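Local coordinates for alpha-L-rhamnosidase (Streptomyces avermitilis, PDB 3W5M), which hydrolyses terminal non-reducing alpha-L-rhamnose residues, releasing L-rhamnose from citrus flavonoids such as naringin and rutin and from gum arabic, at residues R524-E529 against G535-A540; V491-P494 against V498-L501; G904-Q907 against S913-H916. All blocks are in the same frame, centred on the assembly; numbering follows the deposited sequence.

In the fold
The three contacts follow one another along the chain; none encloses or crosses another. Contact 2 comes first. It closes the short turn between strand 480-493 and strand 498-503, a beta hairpin of a large beta sheet. Contact 1 opens after it and closes the loop that leaves strand 522-528 of the same sheet. The two touch where the carbonyl of G535 and the side chains of T536 and I537 meet P494 and V500. Contact 3 lies far along the chain, in the loop between helix 883-887 and helix 923-929 of the catalytic domain. It meets contact 1 through E529 with F914 and Y538 with F906, tying the concanavalin-like domain to the loop that carries H916 of the rhamnose site.

Contact 1: residues R524-E529 against G535-A540; sequences RLRHAE and GTIYTA
R526 and A528 pack against I537 and T539, where the chain folds back beside the end of strand 522-528. This is side-chain packing with water bridges, in the concanavalin-like beta-sandwich domain next to the catalytic domain. The methyl of A528 carries the tight part: its CB lies 3.6 Å from I537 CB and also meets the carbonyl of Y538. R526 reaches both I537 and T539; its NH1 comes to 3.4 Å from T539 OG1. Its chain bends at chi3 (-56°), and the guanidinium turns one face to I537 CD1, which sits 3.5 Å above its plane and toward the rim. CG1 of I537 lies between the backbone N and the carbonyl carbon (chi1 64°), and this brings CD1 to that face. The charge of R526 is met by E574, which forms a salt bridge with NE. Without the guanidinium, as with an alanine in place of R526, the carboxylate of E574 would probably lose its salt-bridge partner and I537 CD1 the flat group over it. H527 points away, bonds to A547 and stacks on H568. Two waters link the segments. One joins R526 NH2, weakly, to I537 O. The other accepts from E529 N at 2.9 Å and donates to Y538 O at 2.7 Å.

Contact 2: residues V491-P494 against V498-L501; sequences VTEP and VFVL
T492 and V500 face each other as the hydrogen-bonded pair of an antiparallel beta hairpin. The backbone bonds come first. T492 N gives its proton to V500 O at 2.9 Å, almost straight at 175°. V500 N returns a bond to T492 O, also 2.9 Å long, but this donor stands above the carbonyl plane. T492 O has a further neighbour in F499 CA, a CA-H...O contact. V491 CA makes a like contact with V500 O.

Apolar packing divides between the two faces of the hairpin. On one face V491 lies alongside L501, its non-hydrogen-bonded partner, with V491 CG2 3.7 Å from L501 CG. V491 CG1 is turned to F499 instead. On the face of T492 and V500, P494 crosses V500 at about a right angle. Here P494 CG meets V500 CG2 at 3.7 Å.

The third kind is a CH-pi contact. E493 CG lies over one face of the F499 ring, 4.3 Å from its centroid. The side chain has CG anti to the backbone N (chi1 -176°) and runs on extended, alongside the phenylalanine. Its carboxylate thus stacks over the ring, the planes 30° apart. E493 OE2 bonds to G497 N, which ties the carboxylate to the turn.

The hairpin lies in the large sheet of the concanavalin-like domain, with strand 498-503 between strand 480-493 and strand 572-576. F499 and L501 form backbone bonds to V575 and V573 of the latter, V500 touches Y572, and K581 and P582 pack on F499.

Contact 3: residues G904-Q907 against S913-H916; sequences GGFQ and SFNH
F906 and F914 touch at a single corner: F914 CZ approaches F906 CD1 at 3.8 Å, and F906 CE1 is slightly farther from the same atom. The two side chains cross at about a right angle. Their ring planes stand 77° apart with centroids 6.0 Å from each other, an oblique pair. The packing is tighter on the F914 side. F914 is buried, its ring edge-to-face with W894 and against V530, while its backbone N bonds to E529. Both phenylalanines belong to the loop between helix 883-887 and helix 923-929 of the (alpha/alpha)6-barrel catalytic domain. This loop also brings H916 to the L-rhamnose site. S913 begins an ST turn: its OG accepts from N915 N at 3.0 Å, with an angle of 164°. The same OG shares a 2.7 Å hydrogen bond with H916 ND1. That bond helps fix the imidazole's rotation, and the other ring nitrogen, NE2, is hydrogen-bonded to a TRS molecule, probably from the crystallisation liquor. The F906 side is looser. G904 and G905 before it are exposed. F906 is partly exposed; its ring also touches V530 and meets the ring of Y538, the planes at about 30°.

Contact 1: residues R524-E529 against G535-A540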
loop_
_atom_site.group_PDB
_atom_site.type_symbol
_atom_site.label_atom_id
_atom_site.label_comp_id
_atom_site.label_asym_id
_atom_site.label_seq_id
_atom_site.Cartn_x
_atom_site.Cartn_y
_atom_site.Cartn_z
ATOM N N ARG A 524 -22.215 0.304 13.877
ATOM C CA ARG A 524 -21.159 -0.554 13.361
ATOM C C ARG A 524 -21.125 -0.497 11.835
ATOM O O ARG A 524 -22.159 -0.505 11.176
ATOM C CB ARG A 524 -21.353 -1.984 13.842
ATOM C CG ARG A 524 -20.856 -2.189 15.250
ATOM C CD ARG A 524 -21.194 -3.562 15.792
ATOM N NE ARG A 524 -21.245 -3.480 17.248
ATOM C CZ ARG A 524 -22.277 -2.977 17.919
ATOM N NH1 ARG A 524 -23.346 -2.535 17.261
ATOM N NH2 ARG A 524 -22.246 -2.929 19.242
ATOM N N LEU A 525 -19.917 -0.423 11.273
ATOM C CA LEU A 525 -19.737 -0.320 9.823
ATOM C C LEU A 525 -18.826 -1.439 9.421
ATOM O O LEU A 525 -17.653 -1.414 9.771
ATOM C CB LEU A 525 -19.047 0.993 9.431
ATOM C CG LEU A 525 -19.663 2.276 10.008
ATOM C CD1 LEU A 525 -18.807 3.490 9.674
ATOM C CD2 LEU A 525 -21.089 2.442 9.494
ATOM N N ARG A 526 -19.352 -2.387 8.667
ATOM C CA ARG A 526 -18.534 -3.445 8.070
ATOM C C ARG A 526 -18.316 -3.143 6.588
ATOM O O ARG A 526 -19.133 -2.487 5.943
ATOM C CB ARG A 526 -19.153 -4.822 8.275
ATOM C CG ARG A 526 -19.153 -5.281 9.733
ATOM C CD ARG A 526 -19.314 -6.783 9.892
ATOM N NE ARG A 526 -20.529 -7.284 9.246
ATOM C CZ ARG A 526 -20.616 -8.435 8.580
ATOM N NH1 ARG A 526 -19.561 -9.238 8.477
ATOM N NH2 ARG A 526 -21.767 -8.776 8.010
ATOM N N HIS A 527 -17.190 -3.607 6.046
ATOM C CA HIS A 527 -16.787 -3.224 4.720
ATOM C C HIS A 527 -16.530 -4.470 3.892
ATOM O O HIS A 527 -15.886 -5.407 4.367
ATOM C CB HIS A 527 -15.518 -2.345 4.771
ATOM C CG HIS A 527 -15.689 -1.087 5.562
ATOM N ND1 HIS A 527 -15.644 -1.070 6.938
ATOM C CD2 HIS A 527 -15.860 0.197 5.175
ATOM C CE1 HIS A 527 -15.828 0.166 7.368
ATOM N NE2 HIS A 527 -15.969 0.953 6.320
ATOM N N ALA A 528 -17.064 -4.475 2.672
ATOM C CA ALA A 528 -16.972 -5.656 1.783
ATOM C C ALA A 528 -16.720 -5.286 0.359
ATOM O O ALA A 528 -17.176 -4.253 -0.126
ATOM C CB ALA A 528 -18.247 -6.501 1.860
ATOM N N GLU A 529 -16.039 -6.186 -0.350
ATOM C CA GLU A 529 -15.762 -5.971 -1.770
ATOM C C GLU A 529 -16.940 -6.390 -2.666
ATOM O O GLU A 529 -17.112 -5.841 -3.748
ATOM C CB GLU A 529 -14.529 -6.812 -2.180
ATOM C CG GLU A 529 -13.231 -6.534 -1.442
ATOM C CD GLU A 529 -12.038 -7.177 -2.151
ATOM O OE1 GLU A 529 -11.850 -8.415 -1.998
ATOM O OE2 GLU A 529 -11.318 -6.450 -2.889
ATOM N N GLY A 535 -28.109 -9.934 -1.390
ATOM C CA GLY A 535 -27.880 -8.502 -1.229
ATOM C C GLY A 535 -27.207 -8.135 0.085
ATOM O O GLY A 535 -26.966 -6.950 0.343
ATOM N N THR A 536 -26.898 -9.138 0.909
ATOM C CA THR A 536 -26.099 -8.930 2.140
ATOM C C THR A 536 -24.608 -8.933 1.765
ATOM O O THR A 536 -24.234 -9.524 0.738
ATOM C CB THR A 536 -26.327 -10.024 3.207
ATOM O OG1 THR A 536 -25.994 -11.300 2.668
ATOM C CG2 THR A 536 -27.784 -10.034 3.722
ATOM N N ILE A 537 -23.770 -8.301 2.595
ATOM C CA ILE A 537 -22.325 -8.276 2.322
ATOM C C ILE A 537 -21.639 -9.620 2.530
ATOM O O ILE A 537 -22.013 -10.416 3.409
ATOM C CB ILE A 537 -21.573 -7.168 3.096
ATOM C CG1 ILE A 537 -21.635 -7.406 4.617
ATOM C CG2 ILE A 537 -22.109 -5.803 2.683
ATOM C CD1 ILE A 537 -20.576 -6.651 5.420
ATOM N N TYR A 538 -20.668 -9.894 1.660
ATOM C CA TYR A 538 -19.869 -11.093 1.735
ATOM C C TYR A 538 -18.493 -10.691 2.230
ATOM O O TYR A 538 -17.851 -9.838 1.607
ATOM C CB TYR A 538 -19.733 -11.720 0.334
ATOM C CG TYR A 538 -18.805 -12.920 0.279
ATOM C CD1 TYR A 538 -19.222 -14.178 0.715
ATOM C CD2 TYR A 538 -17.507 -12.804 -0.214
ATOM C CE1 TYR A 538 -18.375 -15.287 0.662
ATOM C CE2 TYR A 538 -16.659 -13.907 -0.283
ATOM C CZ TYR A 538 -17.096 -15.150 0.154
ATOM O OH TYR A 538 -16.252 -16.251 0.073
ATOM N N THR A 539 -18.042 -11.312 3.318
ATOM C CA THR A 539 -16.767 -10.932 3.947
ATOM C C THR A 539 -15.839 -12.125 4.179
ATOM O O THR A 539 -14.742 -11.950 4.680
ATOM C CB THR A 539 -16.962 -10.217 5.315
ATOM O OG1 THR A 539 -17.772 -11.028 6.164
ATOM C CG2 THR A 539 -17.594 -8.851 5.163
ATOM N N ALA A 540 -16.260 -13.337 3.814
ATOM C CA ALA A 540 -15.437 -14.526 4.070
ATOM C C ALA A 540 -14.017 -14.444 3.473
ATOM O O ALA A 540 -13.049 -14.979 4.046
ATOM C CB ALA A 540 -16.150 -15.777 3.583
HETATM O O HOH W 1 -23.609 -10.427 5.888
HETATM O O HOH W 2 -15.476 -8.810 0.790
#

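Contact 2: residues V491-P494 against V498-L501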
loop_
_atom_site.group_PDB
_atom_site.type_symbol
_atom_site.label_atom_id
_atom_site.label_comp_id
_atom_site.label_asym_id
_atom_site.label_seq_id
_atom_site.Cartn_x
_atom_site.Cartn_y
_atom_site.Cartn_z
ATOM N N VAL A 491 -28.898 2.917 -1.096
ATOM C CA VAL A 491 -29.061 2.277 0.200
ATOM C C VAL A 491 -30.062 1.143 0.019
ATOM O O VAL A 491 -31.152 1.348 -0.529
ATOM C CB VAL A 491 -29.609 3.289 1.237
ATOM C CG1 VAL A 491 -29.808 2.634 2.597
ATOM C CG2 VAL A 491 -28.679 4.474 1.362
ATOM N N THR A 492 -29.689 -0.059 0.432
ATOM C CA THR A 492 -30.633 -1.162 0.482
ATOM C C THR A 492 -30.778 -1.612 1.937
ATOM O O THR A 492 -29.959 -1.267 2.786
ATOM C CB THR A 492 -30.220 -2.364 -0.404
ATOM O OG1 THR A 492 -29.001 -2.942 0.077
ATOM C CG2 THR A 492 -30.036 -1.954 -1.835
ATOM N N GLU A 493 -31.837 -2.361 2.220
ATOM C CA GLU A 493 -32.034 -2.969 3.528
ATOM C C GLU A 493 -32.360 -4.437 3.314
ATOM O O GLU A 493 -33.548 -4.805 3.288
ATOM C CB GLU A 493 -33.164 -2.251 4.294
ATOM C CG GLU A 493 -33.359 -2.777 5.714
ATOM C CD GLU A 493 -34.498 -2.093 6.495
ATOM O OE1 GLU A 493 -35.186 -1.187 5.954
ATOM O OE2 GLU A 493 -34.698 -2.469 7.674
ATOM N N PRO A 494 -31.325 -5.286 3.109
ATOM C CA PRO A 494 -31.553 -6.714 2.822
ATOM C C PRO A 494 -32.000 -7.592 3.995
ATOM O O PRO A 494 -32.431 -8.725 3.768
ATOM C CB PRO A 494 -30.196 -7.200 2.284
ATOM C CG PRO A 494 -29.207 -6.231 2.815
ATOM C CD PRO A 494 -29.905 -4.908 2.938
ATOM N N VAL A 498 -30.459 -3.842 8.923
ATOM C CA VAL A 498 -29.113 -4.053 8.367
ATOM C C VAL A 498 -29.060 -3.431 6.985
ATOM O O VAL A 498 -29.589 -3.996 6.021
ATOM C CB VAL A 498 -28.739 -5.553 8.324
ATOM C CG1 VAL A 498 -27.390 -5.767 7.635
ATOM C CG2 VAL A 498 -28.727 -6.137 9.731
ATOM N N PHE A 499 -28.442 -2.256 6.893
ATOM C CA PHE A 499 -28.441 -1.474 5.668
ATOM C C PHE A 499 -27.130 -1.676 4.927
ATOM O O PHE A 499 -26.075 -1.832 5.558
ATOM C CB PHE A 499 -28.655 0.010 5.971
ATOM C CG PHE A 499 -29.968 0.299 6.658
ATOM C CD1 PHE A 499 -30.094 0.143 8.042
ATOM C CD2 PHE A 499 -31.085 0.689 5.918
ATOM C CE1 PHE A 499 -31.304 0.389 8.680
ATOM C CE2 PHE A 499 -32.300 0.942 6.548
ATOM C CZ PHE A 499 -32.411 0.788 7.931
ATOM N N VAL A 500 -27.209 -1.708 3.601
ATOM C CA VAL A 500 -26.025 -1.881 2.759
ATOM C C VAL A 500 -25.968 -0.698 1.805
ATOM O O VAL A 500 -26.935 -0.422 1.085
ATOM C CB VAL A 500 -26.027 -3.235 2.008
ATOM C CG1 VAL A 500 -24.822 -3.315 1.077
ATOM C CG2 VAL A 500 -26.023 -4.409 2.977
ATOM N N LEU A 501 -24.858 0.045 1.834
ATOM C CA LEU A 501 -24.716 1.217 0.990
ATOM C C LEU A 501 -23.649 0.923 -0.053
ATOM O O LEU A 501 -22.563 0.426 0.284
ATOM C CB LEU A 501 -24.383 2.480 1.804
ATOM C CG LEU A 501 -25.485 3.110 2.680
ATOM C CD1 LEU A 501 -25.731 2.296 3.935
ATOM C CD2 LEU A 501 -25.210 4.570 3.020
#

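Contact 3: residues G904-Q907 against S913-H916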
loop_
_atom_site.group_PDB
_atom_site.type_symbol
_atom_site.label_atom_id
_atom_site.label_comp_id
_atom_site.label_asym_id
_atom_site.label_seq_id
_atom_site.Cartn_x
_atom_site.Cartn_y
_atom_site.Cartn_z
ATOM N N GLY A 904 -21.759 -18.751 -10.731
ATOM C CA GLY A 904 -22.225 -17.670 -9.868
ATOM C C GLY A 904 -21.625 -17.663 -8.468
ATOM O O GLY A 904 -21.672 -16.636 -7.789
ATOM N N GLY A 905 -21.064 -18.789 -8.026
ATOM C CA GLY A 905 -20.452 -18.863 -6.701
ATOM C C GLY A 905 -19.098 -18.156 -6.631
ATOM O O GLY A 905 -18.530 -17.775 -7.656
ATOM N N PHE A 906 -18.584 -17.992 -5.418
ATOM C CA PHE A 906 -17.253 -17.423 -5.214
ATOM C C PHE A 906 -16.206 -18.512 -5.194
ATOM O O PHE A 906 -16.481 -19.651 -4.814
ATOM C CB PHE A 906 -17.212 -16.642 -3.893
ATOM C CG PHE A 906 -18.119 -15.461 -3.864
ATOM C CD1 PHE A 906 -17.992 -14.444 -4.809
ATOM C CD2 PHE A 906 -19.084 -15.327 -2.854
ATOM C CE1 PHE A 906 -18.824 -13.332 -4.775
ATOM C CE2 PHE A 906 -19.918 -14.225 -2.833
ATOM C CZ PHE A 906 -19.787 -13.224 -3.780
ATOM N N GLN A 907 -14.997 -18.164 -5.614
ATOM C CA GLN A 907 -13.862 -19.030 -5.412
ATOM C C GLN A 907 -13.601 -19.155 -3.912
ATOM O O GLN A 907 -14.294 -18.509 -3.089
ATOM C CB GLN A 907 -12.630 -18.485 -6.151
ATOM C CG GLN A 907 -12.311 -19.229 -7.444
ATOM C CD GLN A 907 -11.689 -20.587 -7.217
ATOM O OE1 GLN A 907 -11.484 -21.024 -6.078
ATOM N NE2 GLN A 907 -11.365 -21.266 -8.315
ATOM N N SER A 913 -9.178 -12.501 -3.527
ATOM C CA SER A 913 -9.320 -11.033 -3.513
ATOM C C SER A 913 -9.981 -10.474 -4.792
ATOM O O SER A 913 -9.807 -11.019 -5.898
ATOM C CB SER A 913 -7.935 -10.410 -3.255
ATOM O OG SER A 913 -7.752 -9.208 -3.996
ATOM N N PHE A 914 -10.756 -9.400 -4.643
ATOM C CA PHE A 914 -11.329 -8.720 -5.796
ATOM C C PHE A 914 -10.581 -7.448 -6.194
ATOM O O PHE A 914 -11.117 -6.611 -6.925
ATOM C CB PHE A 914 -12.818 -8.455 -5.584
ATOM C CG PHE A 914 -13.612 -9.715 -5.442
ATOM C CD1 PHE A 914 -13.726 -10.340 -4.205
ATOM C CD2 PHE A 914 -14.158 -10.333 -6.563
ATOM C CE1 PHE A 914 -14.434 -11.533 -4.081
ATOM C CE2 PHE A 914 -14.867 -11.525 -6.452
ATOM C CZ PHE A 914 -14.994 -12.127 -5.212
ATOM N N ASN A 915 -9.336 -7.325 -5.732
ATOM C CA ASN A 915 -8.537 -6.125 -5.980
ATOM C C ASN A 915 -7.018 -6.424 -5.906
ATOM O O ASN A 915 -6.334 -5.983 -4.991
ATOM C CB ASN A 915 -8.945 -5.018 -4.963
ATOM C CG ASN A 915 -8.573 -3.613 -5.417
ATOM O OD1 ASN A 915 -7.914 -3.408 -6.438
ATOM N ND2 ASN A 915 -9.027 -2.613 -4.652
ATOM N N HIS A 916 -6.519 -7.224 -6.850
ATOM C CA HIS A 916 -5.083 -7.436 -7.092
ATOM C C HIS A 916 -4.759 -6.798 -8.437
ATOM O O HIS A 916 -5.484 -7.032 -9.406
ATOM C CB HIS A 916 -4.785 -8.921 -7.265
ATOM C CG HIS A 916 -4.400 -9.636 -6.009
ATOM N ND1 HIS A 916 -5.288 -9.845 -4.971
ATOM C CD2 HIS A 916 -3.254 -10.269 -5.659
ATOM C CE1 HIS A 916 -4.695 -10.538 -4.017
ATOM N NE2 HIS A 916 -3.460 -10.810 -4.407
#